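Local coordinates for protein xylulose kinase (Bifidobacterium adolescentis ATCC 15703, PDB 3I8B) that probably phosphorylates D-xylulose to D-xylulose 5-phosphate at the expense of ATP, as a member of the FGGY carbohydrate kinase family, at residues A[401-415]-A[438-450]. Numbering follows the deposited sequence.
Sequences RAFVEGLLCSQRDCL and EAIRTLAPSILGM
Two helices packed in the C-terminal actin-like ATPase domain of this FGGY kinase meet through Leu408, Ile447 and Leu448, with Arg412 fastening one end. Their short segments cross at -46° with axes 9.3 Å apart. Leu408 lies along the middle: its CD1 rests on Ala444 CB at 4.0 Å, where a bare methyl lets the leucine near the backbone, while CD2 leans toward Ile440 CG1. Leu448 CD2 packs against Leu408 O and Arg412 CB. Ile447 CG1 presses on Leu408 CB at 3.3 Å, and its CD1 is squeezed against CA and SG of Cys409, in keeping with the strained, unstaggered chi1 of Ile447; the small cysteine only limits the crowding. Strand 427-431 leads from helix 396-420 to helix 438-448, and strand 452-455 follows parallel to it, a beta-alpha-beta crossover; Leu407, Ile440 and Leu448 also touch strand 288-293 of the same sheet. At the N-terminal ends of the two segments Leu443 CD1 reaches Val404 CG1 at 3.8 Å and lies over one face of the Arg401 guanidinium, whose NE is bridged to Glu405 OE2 at 2.9 Å.

Bent at chi2 (75°) and chi3 (94°), Arg412 holds Ile447 O side-on with two nitrogens, NE at 3.0 Å in the carbonyl plane and NH2 at 3.2 Å above it. Glu416 and Glu496 take the same guanidinium in salt bridges. A leucine in its place would probably leave Ile447 O without these donors and both glutamates without this positive partner. Gly449 is the first residue to leave helical phi/psi, with positive phi, its CA 3.7 Å from Arg412 NH2, where a CB would run into that nitrogen and the carbonyl O of Leu448.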
ATOM      1  N   ARG A 401     -25.731 -11.566 -13.060  1.00 26.93           N
ATOM      2  CA  ARG A 401     -24.610 -11.442 -13.977  1.00 22.83           C
ATOM      3  C   ARG A 401     -24.067 -10.005 -14.009  1.00 26.00           C
ATOM      4  O   ARG A 401     -22.862  -9.796 -14.148  1.00 19.77           O
ATOM      5  CB  ARG A 401     -25.028 -11.907 -15.377  1.00 24.89           C
ATOM      6  CG  ARG A 401     -23.941 -11.832 -16.436  1.00 24.40           C
ATOM      7  CD  ARG A 401     -22.791 -12.789 -16.126  1.00 24.41           C
ATOM      8  NE  ARG A 401     -21.880 -12.927 -17.259  1.00 27.27           N
ATOM      9  CZ  ARG A 401     -21.743 -14.032 -17.987  1.00 26.48           C
ATOM     10  NH1 ARG A 401     -22.459 -15.112 -17.708  1.00 27.05           N
ATOM     11  NH2 ARG A 401     -20.888 -14.056 -18.999  1.00 25.24           N
ATOM     12  N   ALA A 402     -24.960  -9.023 -13.873  1.00 23.46           N
ATOM     13  CA  ALA A 402     -24.560  -7.613 -13.848  1.00 24.13           C
ATOM     14  C   ALA A 402     -23.766  -7.253 -12.587  1.00 21.67           C
ATOM     15  O   ALA A 402     -22.869  -6.414 -12.634  1.00 22.22           O
ATOM     16  CB  ALA A 402     -25.791  -6.688 -14.002  1.00 21.36           C
ATOM     17  N   PHE A 403     -24.104  -7.883 -11.465  1.00 19.38           N
ATOM     18  CA  PHE A 403     -23.345  -7.705 -10.233  1.00 19.17           C
ATOM     19  C   PHE A 403     -21.903  -8.206 -10.415  1.00 22.01           C
ATOM     20  O   PHE A 403     -20.938  -7.523 -10.058  1.00 18.46           O
ATOM     21  CB  PHE A 403     -23.998  -8.468  -9.082  1.00 18.52           C
ATOM     22  CG  PHE A 403     -25.069  -7.700  -8.353  1.00 23.40           C
ATOM     23  CD1 PHE A 403     -24.738  -6.675  -7.478  1.00 20.71           C
ATOM     24  CD2 PHE A 403     -26.405  -8.037  -8.506  1.00 22.03           C
ATOM     25  CE1 PHE A 403     -25.721  -5.983  -6.800  1.00 23.68           C
ATOM     26  CE2 PHE A 403     -27.392  -7.349  -7.826  1.00 22.66           C
ATOM     27  CZ  PHE A 403     -27.049  -6.324  -6.969  1.00 22.26           C
ATOM     28  N   VAL A 404     -21.760  -9.406 -10.971  1.00 22.41           N
ATOM     29  CA  VAL A 404     -20.425  -9.973 -11.207  1.00 22.55           C
ATOM     30  C   VAL A 404     -19.642  -9.195 -12.270  1.00 22.76           C
ATOM     31  O   VAL A 404     -18.452  -8.888 -12.097  1.00 23.16           O
ATOM     32  CB  VAL A 404     -20.507 -11.453 -11.621  1.00 21.00           C
ATOM     33  CG1 VAL A 404     -19.115 -12.005 -11.891  1.00 25.62           C
ATOM     34  CG2 VAL A 404     -21.198 -12.273 -10.543  1.00 18.52           C
ATOM     35  N   GLU A 405     -20.305  -8.878 -13.375  1.00 22.65           N
ATOM     36  CA  GLU A 405     -19.654  -8.163 -14.457  1.00 20.68           C
ATOM     37  C   GLU A 405     -19.265  -6.760 -14.006  1.00 22.31           C
ATOM     38  O   GLU A 405     -18.291  -6.189 -14.493  1.00 22.03           O
ATOM     39  CB  GLU A 405     -20.551  -8.120 -15.705  1.00 23.79           C
ATOM     40  CG  GLU A 405     -20.749  -9.487 -16.377  1.00 23.72           C
ATOM     41  CD  GLU A 405     -21.398  -9.389 -17.755  1.00 28.95           C
ATOM     42  OE1 GLU A 405     -22.051  -8.354 -18.038  1.00 26.21           O
ATOM     43  OE2 GLU A 405     -21.266 -10.352 -18.550  1.00 22.77           O
ATOM     44  N   GLY A 406     -20.021  -6.210 -13.061  1.00 22.65           N
ATOM     45  CA  GLY A 406     -19.738  -4.878 -12.560  1.00 17.51           C
ATOM     46  C   GLY A 406     -18.477  -4.878 -11.724  1.00 18.59           C
ATOM     47  O   GLY A 406     -17.628  -4.023 -11.882  1.00 18.50           O
ATOM     48  N   LEU A 407     -18.370  -5.846 -10.823  1.00 22.90           N
ATOM     49  CA  LEU A 407     -17.184  -6.005  -9.997  1.00 19.81           C
ATOM     50  C   LEU A 407     -15.936  -6.075 -10.879  1.00 19.54           C
ATOM     51  O   LEU A 407     -14.988  -5.326 -10.679  1.00 20.58           O
ATOM     52  CB  LEU A 407     -17.317  -7.270  -9.139  1.00 20.22           C
ATOM     53  CG  LEU A 407     -16.212  -7.618  -8.134  1.00 18.09           C
ATOM     54  CD1 LEU A 407     -16.724  -8.627  -7.136  1.00 20.50           C
ATOM     55  CD2 LEU A 407     -14.967  -8.147  -8.833  1.00 20.50           C
ATOM     56  N   LEU A 408     -15.956  -6.970 -11.863  1.00 20.44           N
ATOM     57  CA  LEU A 408     -14.809  -7.178 -12.751  1.00 21.17           C
ATOM     58  C   LEU A 408     -14.506  -5.989 -13.644  1.00 20.40           C
ATOM     59  O   LEU A 408     -13.344  -5.683 -13.886  1.00 20.96           O
ATOM     60  CB  LEU A 408     -15.006  -8.423 -13.615  1.00 20.26           C
ATOM     61  CG  LEU A 408     -14.687  -9.751 -12.927  1.00 24.32           C
ATOM     62  CD1 LEU A 408     -13.222  -9.811 -12.528  1.00 22.28           C
ATOM     63  CD2 LEU A 408     -15.567  -9.929 -11.713  1.00 23.01           C
ATOM     64  N   CYS A 409     -15.557  -5.330 -14.139  1.00 20.16           N
ATOM     65  CA  CYS A 409     -15.413  -4.161 -15.004  1.00 22.07           C
ATOM     66  C   CYS A 409     -14.730  -2.982 -14.316  1.00 19.90           C
ATOM     67  O   CYS A 409     -13.972  -2.251 -14.949  1.00 18.07           O
ATOM     68  CB  CYS A 409     -16.776  -3.723 -15.557  1.00 16.95           C
ATOM     69  SG  CYS A 409     -17.323  -4.711 -16.979  1.00 25.67           S
ATOM     70  N   SER A 410     -15.029  -2.785 -13.033  1.00 18.63           N
ATOM     71  CA  SER A 410     -14.381  -1.746 -12.249  1.00 15.00           C
ATOM     72  C   SER A 410     -12.877  -2.010 -12.184  1.00 17.59           C
ATOM     73  O   SER A 410     -12.075  -1.103 -12.380  1.00 17.64           O
ATOM     74  CB  SER A 410     -14.957  -1.706 -10.831  1.00 18.89           C
ATOM     75  OG  SER A 410     -14.187  -0.854  -9.999  1.00 18.38           O
ATOM     76  N   GLN A 411     -12.500  -3.256 -11.911  1.00 18.07           N
ATOM     77  CA  GLN A 411     -11.085  -3.613 -11.858  1.00 16.08           C
ATOM     78  C   GLN A 411     -10.428  -3.404 -13.230  1.00 19.15           C
ATOM     79  O   GLN A 411      -9.293  -2.935 -13.316  1.00 19.62           O
ATOM     80  CB  GLN A 411     -10.897  -5.052 -11.367  1.00 16.49           C
ATOM     81  CG  GLN A 411     -11.305  -5.284  -9.911  1.00 19.15           C
ATOM     82  CD  GLN A 411     -10.720  -4.242  -8.956  1.00 19.03           C
ATOM     83  OE1 GLN A 411      -9.593  -3.787  -9.131  1.00 20.44           O
ATOM     84  NE2 GLN A 411     -11.487  -3.870  -7.944  1.00 22.58           N
ATOM     85  N   ARG A 412     -11.144  -3.725 -14.305  1.00 20.29           N
ATOM     86  CA  ARG A 412     -10.630  -3.429 -15.637  1.00 18.17           C
ATOM     87  C   ARG A 412     -10.451  -1.934 -15.812  1.00 19.82           C
ATOM     88  O   ARG A 412      -9.433  -1.486 -16.332  1.00 18.52           O
ATOM     89  CB  ARG A 412     -11.555  -3.939 -16.734  1.00 18.17           C
ATOM     90  CG  ARG A 412     -11.297  -3.252 -18.065  1.00 18.05           C
ATOM     91  CD  ARG A 412     -10.029  -3.761 -18.736  1.00 19.96           C
ATOM     92  NE  ARG A 412     -10.395  -4.827 -19.649  1.00 28.95           N
ATOM     93  CZ  ARG A 412     -10.383  -4.720 -20.971  1.00 25.96           C
ATOM     94  NH1 ARG A 412      -9.968  -3.605 -21.547  1.00 23.41           N
ATOM     95  NH2 ARG A 412     -10.769  -5.746 -21.715  1.00 29.18           N
ATOM     96  N   ASP A 413     -11.463  -1.169 -15.408  1.00 18.33           N
ATOM     97  CA  ASP A 413     -11.394   0.284 -15.460  1.00 18.84           C
ATOM     98  C   ASP A 413     -10.108   0.767 -14.798  1.00 14.51           C
ATOM     99  O   ASP A 413      -9.452   1.658 -15.302  1.00 17.57           O
ATOM    100  CB  ASP A 413     -12.612   0.917 -14.767  1.00 18.75           C
ATOM    101  CG  ASP A 413     -13.045   2.221 -15.428  1.00 21.43           C
ATOM    102  OD1 ASP A 413     -12.605   2.481 -16.567  1.00 19.66           O
ATOM    103  OD2 ASP A 413     -13.832   2.979 -14.823  1.00 23.05           O
ATOM    104  N   CYS A 414      -9.751   0.167 -13.668  1.00 17.27           N
ATOM    105  CA  CYS A 414      -8.496   0.505 -13.006  1.00 17.41           C
ATOM    106  C   CYS A 414      -7.280   0.206 -13.885  1.00 16.13           C
ATOM    107  O   CYS A 414      -6.361   1.013 -13.987  1.00 17.35           O
ATOM    108  CB  CYS A 414      -8.385  -0.228 -11.669  1.00 15.74           C
ATOM    109  SG  CYS A 414      -9.463   0.467 -10.387  1.00 20.69           S
ATOM    110  N   LEU A 415      -7.268  -0.961 -14.516  1.00 19.29           N
ATOM    111  CA  LEU A 415      -6.161  -1.315 -15.405  1.00 18.42           C
ATOM    112  C   LEU A 415      -6.027  -0.290 -16.543  1.00 19.39           C
ATOM    113  O   LEU A 415      -4.921   0.131 -16.892  1.00 15.73           O
ATOM    114  CB  LEU A 415      -6.356  -2.727 -15.959  1.00 17.71           C
ATOM    115  CG  LEU A 415      -5.864  -3.920 -15.130  1.00 22.13           C
ATOM    116  CD1 LEU A 415      -6.155  -3.763 -13.646  1.00 18.39           C
ATOM    117  CD2 LEU A 415      -6.450  -5.231 -15.677  1.00 20.79           C
ATOM    118  N   GLU A 438     -15.420 -18.690  -7.585  1.00 31.70           N
ATOM    119  CA  GLU A 438     -15.506 -19.386  -8.864  1.00 32.49           C
ATOM    120  C   GLU A 438     -16.011 -18.479  -9.982  1.00 33.63           C
ATOM    121  O   GLU A 438     -15.539 -18.564 -11.117  1.00 30.68           O
ATOM    122  CB  GLU A 438     -16.408 -20.612  -8.734  1.00 41.79           C
ATOM    123  CG  GLU A 438     -16.382 -21.550  -9.932  1.00 41.49           C
ATOM    124  CD  GLU A 438     -17.548 -22.536  -9.919  1.00 51.00           C
ATOM    125  OE1 GLU A 438     -18.496 -22.328  -9.123  1.00 50.85           O
ATOM    126  OE2 GLU A 438     -17.521 -23.511 -10.702  1.00 50.99           O
ATOM    127  N   ALA A 439     -16.963 -17.609  -9.655  1.00 29.41           N
ATOM    128  CA  ALA A 439     -17.539 -16.700 -10.638  1.00 32.24           C
ATOM    129  C   ALA A 439     -16.550 -15.611 -11.043  1.00 31.07           C
ATOM    130  O   ALA A 439     -16.407 -15.293 -12.229  1.00 32.39           O
ATOM    131  CB  ALA A 439     -18.834 -16.080 -10.106  1.00 27.43           C
ATOM    132  N   ILE A 440     -15.872 -15.029 -10.060  1.00 26.90           N
ATOM    133  CA  ILE A 440     -14.857 -14.029 -10.365  1.00 30.48           C
ATOM    134  C   ILE A 440     -13.746 -14.716 -11.158  1.00 30.07           C
ATOM    135  O   ILE A 440     -13.394 -14.305 -12.266  1.00 28.59           O
ATOM    136  CB  ILE A 440     -14.329 -13.364  -9.079  1.00 33.17           C
ATOM    137  CG1 ILE A 440     -15.411 -12.442  -8.499  1.00 30.16           C
ATOM    138  CG2 ILE A 440     -13.045 -12.598  -9.355  1.00 31.41           C
ATOM    139  CD1 ILE A 440     -15.144 -11.949  -7.077  1.00 30.56           C
ATOM    140  N   ARG A 441     -13.240 -15.796 -10.583  1.00 32.11           N
ATOM    141  CA  ARG A 441     -12.223 -16.630 -11.197  1.00 32.16           C
ATOM    142  C   ARG A 441     -12.589 -17.034 -12.632  1.00 32.86           C
ATOM    143  O   ARG A 441     -11.732 -17.047 -13.513  1.00 31.36           O
ATOM    144  CB  ARG A 441     -12.010 -17.870 -10.317  1.00 32.95           C
ATOM    145  CG  ARG A 441     -10.900 -18.790 -10.746  1.00 34.41           C
ATOM    146  CD  ARG A 441     -10.816 -20.025  -9.849  1.00 37.73           C
ATOM    147  NE  ARG A 441     -10.552 -19.693  -8.447  1.00 35.23           N
ATOM    148  CZ  ARG A 441     -10.118 -20.569  -7.539  1.00 40.85           C
ATOM    149  NH1 ARG A 441      -9.885 -21.834  -7.879  1.00 34.07           N
ATOM    150  NH2 ARG A 441      -9.906 -20.183  -6.289  1.00 42.68           N
ATOM    151  N   THR A 442     -13.858 -17.346 -12.875  1.00 30.48           N
ATOM    152  CA  THR A 442     -14.274 -17.817 -14.199  1.00 29.75           C
ATOM    153  C   THR A 442     -14.415 -16.706 -15.234  1.00 29.87           C
ATOM    154  O   THR A 442     -14.054 -16.874 -16.403  1.00 28.60           O
ATOM    155  CB  THR A 442     -15.610 -18.570 -14.147  1.00 32.63           C
ATOM    156  OG1 THR A 442     -15.457 -19.769 -13.376  1.00 38.61           O
ATOM    157  CG2 THR A 442     -16.060 -18.935 -15.554  1.00 29.72           C
ATOM    158  N   LEU A 443     -14.954 -15.574 -14.808  1.00 26.63           N
ATOM    159  CA  LEU A 443     -15.238 -14.495 -15.738  1.00 28.71           C
ATOM    160  C   LEU A 443     -14.085 -13.496 -15.904  1.00 26.35           C
ATOM    161  O   LEU A 443     -14.100 -12.696 -16.836  1.00 26.15           O
ATOM    162  CB  LEU A 443     -16.545 -13.786 -15.354  1.00 28.17           C
ATOM    163  CG  LEU A 443     -17.789 -14.654 -15.608  1.00 28.83           C
ATOM    164  CD1 LEU A 443     -19.050 -13.990 -15.096  1.00 26.83           C
ATOM    165  CD2 LEU A 443     -17.914 -15.000 -17.089  1.00 26.75           C
ATOM    166  N   ALA A 444     -13.084 -13.566 -15.026  1.00 25.08           N
ATOM    167  CA  ALA A 444     -11.978 -12.594 -15.053  1.00 27.51           C
ATOM    168  C   ALA A 444     -11.255 -12.454 -16.405  1.00 21.86           C
ATOM    169  O   ALA A 444     -11.111 -11.341 -16.917  1.00 21.01           O
ATOM    170  CB  ALA A 444     -10.982 -12.874 -13.941  1.00 21.88           C
ATOM    171  N   PRO A 445     -10.805 -13.573 -16.993  1.00 22.56           N
ATOM    172  CA  PRO A 445     -10.023 -13.441 -18.233  1.00 24.48           C
ATOM    173  C   PRO A 445     -10.816 -12.755 -19.325  1.00 23.88           C
ATOM    174  O   PRO A 445     -10.296 -11.881 -20.022  1.00 22.84           O
ATOM    175  CB  PRO A 445      -9.738 -14.894 -18.634  1.00 24.18           C
ATOM    176  CG  PRO A 445      -9.875 -15.677 -17.361  1.00 25.83           C
ATOM    177  CD  PRO A 445     -10.969 -14.979 -16.587  1.00 25.20           C
ATOM    178  N   SER A 446     -12.070 -13.176 -19.466  1.00 25.77           N
ATOM    179  CA  SER A 446     -13.013 -12.619 -20.431  1.00 29.11           C
ATOM    180  C   SER A 446     -13.107 -11.094 -20.350  1.00 26.68           C
ATOM    181  O   SER A 446     -12.925 -10.389 -21.350  1.00 23.77           O
ATOM    182  CB  SER A 446     -14.403 -13.240 -20.201  1.00 25.21           C
ATOM    183  OG  SER A 446     -15.434 -12.484 -20.800  1.00 38.00           O
ATOM    184  N   ILE A 447     -13.403 -10.580 -19.161  1.00 25.15           N
ATOM    185  CA  ILE A 447     -13.663  -9.156 -19.060  1.00 23.61           C
ATOM    186  C   ILE A 447     -12.387  -8.325 -18.781  1.00 20.68           C
ATOM    187  O   ILE A 447     -12.270  -7.196 -19.251  1.00 23.10           O
ATOM    188  CB  ILE A 447     -14.911  -8.826 -18.148  1.00 30.14           C
ATOM    189  CG1 ILE A 447     -14.532  -8.073 -16.883  1.00 24.86           C
ATOM    190  CG2 ILE A 447     -15.801 -10.062 -17.893  1.00 25.43           C
ATOM    191  CD1 ILE A 447     -14.573  -6.599 -17.105  1.00 24.49           C
ATOM    192  N   LEU A 448     -11.416  -8.890 -18.068  1.00 24.92           N
ATOM    193  CA  LEU A 448     -10.143  -8.184 -17.868  1.00 21.17           C
ATOM    194  C   LEU A 448      -9.359  -8.107 -19.177  1.00 20.71           C
ATOM    195  O   LEU A 448      -8.578  -7.181 -19.399  1.00 22.95           O
ATOM    196  CB  LEU A 448      -9.299  -8.825 -16.771  1.00 18.82           C
ATOM    197  CG  LEU A 448      -9.900  -8.787 -15.369  1.00 18.67           C
ATOM    198  CD1 LEU A 448      -8.921  -9.357 -14.367  1.00 17.05           C
ATOM    199  CD2 LEU A 448     -10.280  -7.363 -15.000  1.00 19.67           C
ATOM    200  N   GLY A 449      -9.581  -9.085 -20.043  1.00 22.36           N
ATOM    201  CA  GLY A 449      -9.041  -9.049 -21.392  1.00 29.08           C
ATOM    202  C   GLY A 449      -7.725  -9.777 -21.585  1.00 22.57           C
ATOM    203  O   GLY A 449      -7.060  -9.566 -22.593  1.00 27.54           O
HETATM  204  N   MSE A 450      -7.365 -10.628 -20.624  1.00 25.68           N
HETATM  205  CA  MSE A 450      -6.105 -11.384 -20.637  1.00 30.14           C
HETATM  206  C   MSE A 450      -6.213 -12.610 -19.751  1.00 26.75           C
HETATM  207  O   MSE A 450      -7.151 -12.747 -18.980  1.00 25.02           O
HETATM  208  CB  MSE A 450      -4.959 -10.563 -20.044  1.00 22.69           C
HETATM  209  CG  MSE A 450      -4.448  -9.439 -20.868  1.00 33.39           C
HETATM  210 SE   MSE A 450      -2.908  -8.623 -19.952  1.00 47.08          SE
HETATM  211  CE  MSE A 450      -2.336  -7.505 -21.448  1.00 29.84           C
TER